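Subtilase cytotoxin subunit A (Escherichia coli, PDB 2IY9) cleaves the host endoplasmic reticulum chaperone BiP, acting as the serine protease subunit of the AB5 subtilase cytotoxin. Local coordinates at residues Glu144-Ile149 with Leu176-Val181; Arg217-Ala222 with Asp248-Gly253. All coordinates share one frame; numbering follows the deposited sequence.

Contact 1: residues Glu144-Ile149 with Leu176-Val181; sequences EKIINI and LIVAAV
Ile147-Ile149 and Leu176-Ala180 run as neighbouring parallel strands, 4.8 Å apart at their closest and within 16° of parallel, joined by five backbone hydrogen bonds that start with Leu176 N on Lys145 O and finish with Ala180 N on Ile149 O. The bonds leave alternately from the two sides: Ile147 gives its N-H to Leu176 O and takes that of Val178 on its own carbonyl, and Ile149 repeats the pattern with Val178 and Ala180. Between them the CA of Ile177 leans on Ile147 O at 3.4 Å, a CA-H...O contact.

Ile147, Ile149, Ile177 and Ala179 share one face. There Ile177 sits astride the two isoleucines, its CG1 branch 4.1 Å from Ile147 CD1 and its CG2 methyl 3.7 Å from Ile149 CD1, both crossing at a slant. In Ile149, CG1 stands beside the backbone N (chi1 -49°), which carries CD1 across to that methyl. On the other face Ile146 splits its contacts: CD1 lies alongside Leu176 CD1 at 4.1 Å, and CG2 meets Val178 CG2 at 4.0 Å. Asn148, also on this face, gives its ND2 to Ser279 OG and takes a bond on OD1 from Ser150 OG.

The isoleucine face is packed by helix 125-134, through Trp126, Ile130 and Ile133. Helix 271-288, with Ser272, inferred to be the charge-relay serine, in its first turn, covers Asn148, Val178 and Ala180, while helix 294-304 covers Leu176. Strand 47-52, which ends at the inferred charge-relay Asp52, flanks the pair beyond 147-149, and strand 215-221 beyond 176-180.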
loop_
_atom_site.group_PDB
_atom_site.type_symbol
_atom_site.label_atom_id
_atom_site.label_comp_id
_atom_site.label_asym_id
_atom_site.label_seq_id
_atom_site.Cartn_x
_atom_site.Cartn_y
_atom_site.Cartn_z
ATOM N N GLU A 144 10.343 -7.244 3.563
ATOM C CA GLU A 144 10.064 -5.805 3.751
ATOM C C GLU A 144 10.610 -4.922 2.610
ATOM O O GLU A 144 11.024 -3.765 2.815
ATOM C CB GLU A 144 10.523 -5.330 5.140
ATOM C CG GLU A 144 9.914 -6.136 6.290
ATOM C CD GLU A 144 9.960 -5.403 7.612
ATOM O OE1 GLU A 144 10.740 -5.815 8.488
ATOM O OE2 GLU A 144 9.212 -4.421 7.783
ATOM N N LYS A 145 10.610 -5.486 1.405
ATOM C CA LYS A 145 10.917 -4.748 0.182
ATOM C C LYS A 145 9.731 -3.849 -0.181
ATOM O O LYS A 145 9.896 -2.697 -0.639
ATOM C CB LYS A 145 11.167 -5.742 -0.956
ATOM C CG LYS A 145 11.798 -5.143 -2.205
ATOM C CD LYS A 145 11.944 -6.198 -3.290
ATOM C CE LYS A 145 12.738 -5.693 -4.494
ATOM N NZ LYS A 145 14.183 -5.414 -4.161
ATOM N N ILE A 146 8.537 -4.411 -0.011
ATOM C CA ILE A 146 7.306 -3.690 -0.253
ATOM C C ILE A 146 6.776 -3.214 1.087
ATOM O O ILE A 146 6.461 -4.023 1.960
ATOM C CB ILE A 146 6.235 -4.553 -0.965
ATOM C CG1 ILE A 146 6.779 -5.165 -2.271
ATOM C CG2 ILE A 146 4.960 -3.724 -1.193
ATOM C CD1 ILE A 146 7.559 -4.169 -3.183
ATOM N N ILE A 147 6.682 -1.892 1.220
ATOM C CA ILE A 147 6.283 -1.234 2.454
ATOM C C ILE A 147 4.918 -0.559 2.294
ATOM O O ILE A 147 4.776 0.419 1.555
ATOM C CB ILE A 147 7.350 -0.176 2.883
ATOM C CG1 ILE A 147 8.745 -0.821 3.011
ATOM C CG2 ILE A 147 6.957 0.504 4.195
ATOM C CD1 ILE A 147 9.876 0.209 3.011
ATOM N N ASN A 148 3.923 -1.083 3.007
ATOM C CA ASN A 148 2.552 -0.588 2.911
ATOM C C ASN A 148 2.256 0.481 3.942
ATOM O O ASN A 148 2.346 0.248 5.162
ATOM C CB ASN A 148 1.561 -1.736 3.074
ATOM C CG ASN A 148 0.124 -1.301 2.842
ATOM O OD1 ASN A 148 -0.591 -0.883 3.776
ATOM N ND2 ASN A 148 -0.296 -1.360 1.593
ATOM N N ILE A 149 1.892 1.658 3.442
ATOM C CA ILE A 149 1.519 2.771 4.299
ATOM C C ILE A 149 0.115 3.247 3.896
ATOM O O ILE A 149 -0.046 4.186 3.112
ATOM C CB ILE A 149 2.579 3.903 4.247
ATOM C CG1 ILE A 149 3.984 3.292 4.448
ATOM C CG2 ILE A 149 2.244 5.007 5.281
ATOM C CD1 ILE A 149 5.098 4.254 4.837
ATOM N N LEU A 176 10.269 -0.211 -1.971
ATOM C CA LEU A 176 9.175 0.620 -2.423
ATOM C C LEU A 176 8.214 0.935 -1.301
ATOM O O LEU A 176 7.928 0.081 -0.464
ATOM C CB LEU A 176 8.391 -0.063 -3.541
ATOM C CG LEU A 176 9.125 -0.156 -4.875
ATOM C CD1 LEU A 176 8.340 -1.061 -5.784
ATOM C CD2 LEU A 176 9.368 1.256 -5.486
ATOM N N ILE A 177 7.707 2.162 -1.310
ATOM C CA ILE A 177 6.671 2.559 -0.361
ATOM C C ILE A 177 5.375 2.756 -1.122
ATOM O O ILE A 177 5.302 3.554 -2.069
ATOM C CB ILE A 177 7.036 3.830 0.406
ATOM C CG1 ILE A 177 8.215 3.537 1.345
ATOM C CG2 ILE A 177 5.842 4.343 1.203
ATOM C CD1 ILE A 177 8.651 4.731 2.133
ATOM N N VAL A 178 4.372 1.992 -0.721
ATOM C CA VAL A 178 3.048 2.101 -1.301
ATOM C C VAL A 178 2.222 2.930 -0.321
ATOM O O VAL A 178 1.983 2.512 0.818
ATOM C CB VAL A 178 2.435 0.713 -1.561
ATOM C CG1 VAL A 178 1.153 0.841 -2.401
ATOM C CG2 VAL A 178 3.451 -0.180 -2.284
ATOM N N ALA A 179 1.833 4.125 -0.772
ATOM C CA ALA A 179 1.264 5.160 0.097
ATOM C C ALA A 179 -0.110 5.641 -0.363
ATOM O O ALA A 179 -0.271 6.063 -1.505
ATOM C CB ALA A 179 2.215 6.330 0.181
ATOM N N ALA A 180 -1.095 5.581 0.539
ATOM C CA ALA A 180 -2.446 6.092 0.269
ATOM C C ALA A 180 -2.396 7.610 0.115
ATOM O O ALA A 180 -1.679 8.278 0.872
ATOM C CB ALA A 180 -3.389 5.712 1.418
ATOM N N VAL A 181 -3.153 8.151 -0.841
ATOM C CA VAL A 181 -3.187 9.611 -1.031
ATOM C C VAL A 181 -4.162 10.282 -0.054
ATOM O O VAL A 181 -4.221 11.511 0.030
ATOM C CB VAL A 181 -3.475 10.031 -2.493
ATOM C CG1 VAL A 181 -2.355 9.560 -3.408
ATOM C CG2 VAL A 181 -4.838 9.526 -2.981
#

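Contact 2: residues Arg217-Ala222 with Asp248-Gly253; sequences RVAALA and DIAAPG
Arg217 curls its side chain round OD2 of Asp248, CB, CG and CD all passing close before NH1 closes a 2.8 Å salt bridge on that oxygen. The backbone N of Arg217 bonds OD2 too, also at 2.8 Å, so one oxygen is gripped twice: NH1 takes its syn lone pair and the backbone N its anti lone pair. OD2 lies near the guanidinium plane, at its edge, although the two flat groups are turned 66° apart. CG beside the backbone N (chi1 -60°) and an extended chain out to NE bring the guanidinium back to the acid. Its other nitrogens are held as well, NE by Ala200 O and NH2 by Asp213 and Tyr202 O.

Arg217 O in turn receives both Asp248 N and Ile249 N, the latter longer at 3.2 Å, and opens the run of parallel-sheet bonds that ends with Gly253 N on Leu221 O. Val218 and Ile249 stand side by side, their CG2 methyls 3.8 Å apart, and Val218 CG1 reaches Ala251 CB. Ala250, on the other face with Ala219, has Leu221 CD2 3.7 Å from its CB. Farther on, the bare CA of Gly253 packs directly on the methyl of Ala220, 3.8 Å from its CB.

This is the pairing of edge strand 249-252 with 215-221 in the parallel sheet of the subtilase fold, the strand axes diverging by 42°. Val218 and Ala251 face helix 271-288, meeting it at Val278, while Pro252 turns from its partner strand toward Trp25, Tyr26 and Ile30 of helix 25-30.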
loop_
_atom_site.group_PDB
_atom_site.type_symbol
_atom_site.label_atom_id
_atom_site.label_comp_id
_atom_site.label_asym_id
_atom_site.label_seq_id
_atom_site.Cartn_x
_atom_site.Cartn_y
_atom_site.Cartn_z
ATOM N N ARG A 217 1.940 6.220 -5.173
ATOM C CA ARG A 217 0.823 6.942 -4.547
ATOM C C ARG A 217 -0.476 6.409 -5.120
ATOM O O ARG A 217 -0.679 6.441 -6.326
ATOM C CB ARG A 217 0.924 8.450 -4.836
ATOM C CG ARG A 217 2.206 9.097 -4.313
ATOM C CD ARG A 217 2.629 10.326 -5.145
ATOM N NE ARG A 217 3.955 10.770 -4.706
ATOM C CZ ARG A 217 5.094 10.293 -5.190
ATOM N NH1 ARG A 217 5.073 9.387 -6.170
ATOM N NH2 ARG A 217 6.254 10.734 -4.718
ATOM N N VAL A 218 -1.351 5.925 -4.245
ATOM C CA VAL A 218 -2.513 5.151 -4.663
ATOM C C VAL A 218 -3.840 5.875 -4.354
ATOM O O VAL A 218 -4.079 6.285 -3.215
ATOM C CB VAL A 218 -2.496 3.734 -4.010
ATOM C CG1 VAL A 218 -3.747 2.924 -4.409
ATOM C CG2 VAL A 218 -1.212 2.955 -4.394
ATOM N N ALA A 219 -4.678 6.027 -5.379
ATOM C CA ALA A 219 -6.067 6.507 -5.229
ATOM C C ALA A 219 -7.078 5.351 -5.294
ATOM O O ALA A 219 -6.753 4.262 -5.777
ATOM C CB ALA A 219 -6.387 7.535 -6.304
ATOM N N ALA A 220 -8.317 5.616 -4.861
ATOM C CA ALA A 220 -9.338 4.564 -4.694
ATOM C C ALA A 220 -10.454 4.654 -5.734
ATOM O O ALA A 220 -11.013 5.735 -5.973
ATOM C CB ALA A 220 -9.930 4.630 -3.304
ATOM N N LEU A 221 -10.762 3.511 -6.342
ATOM C CA LEU A 221 -11.788 3.424 -7.381
ATOM C C LEU A 221 -13.097 2.897 -6.834
ATOM O O LEU A 221 -13.111 2.061 -5.922
ATOM C CB LEU A 221 -11.329 2.486 -8.498
ATOM C CG LEU A 221 -10.122 2.935 -9.315
ATOM C CD1 LEU A 221 -9.596 1.799 -10.174
ATOM C CD2 LEU A 221 -10.462 4.180 -10.162
ATOM N N ALA A 222 -14.190 3.366 -7.429
ATOM C CA ALA A 222 -15.517 2.791 -7.202
ATOM C C ALA A 222 -15.573 1.379 -7.778
ATOM O O ALA A 222 -14.788 1.022 -8.658
ATOM C CB ALA A 222 -16.582 3.667 -7.845
ATOM N N ASP A 248 -0.076 8.151 -8.492
ATOM C CA ASP A 248 0.587 7.298 -9.496
ATOM C C ASP A 248 -0.334 6.259 -10.148
ATOM O O ASP A 248 -0.185 5.941 -11.335
ATOM C CB ASP A 248 1.808 6.599 -8.882
ATOM C CG ASP A 248 2.869 7.587 -8.425
ATOM O OD1 ASP A 248 3.416 8.319 -9.278
ATOM O OD2 ASP A 248 3.141 7.648 -7.208
ATOM N N ILE A 249 -1.278 5.739 -9.367
ATOM C CA ILE A 249 -2.144 4.642 -9.799
ATOM C C ILE A 249 -3.429 4.658 -8.973
ATOM O O ILE A 249 -3.435 5.099 -7.810
ATOM C CB ILE A 249 -1.426 3.258 -9.653
ATOM C CG1 ILE A 249 -2.119 2.173 -10.493
ATOM C CG2 ILE A 249 -1.301 2.840 -8.170
ATOM C CD1 ILE A 249 -1.308 0.878 -10.621
ATOM N N ALA A 250 -4.510 4.174 -9.579
ATOM C CA ALA A 250 -5.749 3.957 -8.859
ATOM C C ALA A 250 -6.052 2.466 -8.798
ATOM O O ALA A 250 -5.745 1.701 -9.723
ATOM C CB ALA A 250 -6.902 4.733 -9.504
ATOM N N ALA A 251 -6.665 2.062 -7.695
ATOM C CA ALA A 251 -6.954 0.668 -7.467
ATOM C C ALA A 251 -8.316 0.529 -6.811
ATOM O O ALA A 251 -8.836 1.506 -6.266
ATOM C CB ALA A 251 -5.860 0.055 -6.601
ATOM N N PRO A 252 -8.919 -0.672 -6.888
ATOM C CA PRO A 252 -10.161 -0.954 -6.172
ATOM C C PRO A 252 -10.167 -0.393 -4.746
ATOM O O PRO A 252 -9.274 -0.701 -3.951
ATOM C CB PRO A 252 -10.197 -2.482 -6.156
ATOM C CG PRO A 252 -9.585 -2.851 -7.483
ATOM C CD PRO A 252 -8.470 -1.832 -7.694
ATOM N N GLY A 253 -11.163 0.443 -4.443
ATOM C CA GLY A 253 -11.269 1.052 -3.127
ATOM C C GLY A 253 -12.687 1.350 -2.670
ATOM O O GLY A 253 -12.908 2.308 -1.934
#

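In the fold
From the N terminus, contact 1 closes first: strand 147-149 leads into helix 160-172 and returns as strand 176-180, a beta-alpha-beta connection. Contact 2 opens later and closes a 25-residue excursion without helix or strand between segments 217-222 and 248-253. The two are therefore in series, neither nested nor crossed, yet 176-180 and 215-221 lie side by side in the seven-stranded parallel sheet of the subtilase fold. Ala179 O and Val218 N probably hydrogen-bond, and Val178 packs on Val218. Together the contacts tie the sheet from its middle to the 249-252 edge, with helix 271-288, which carries the inferred nucleophile Ser272, packed against both.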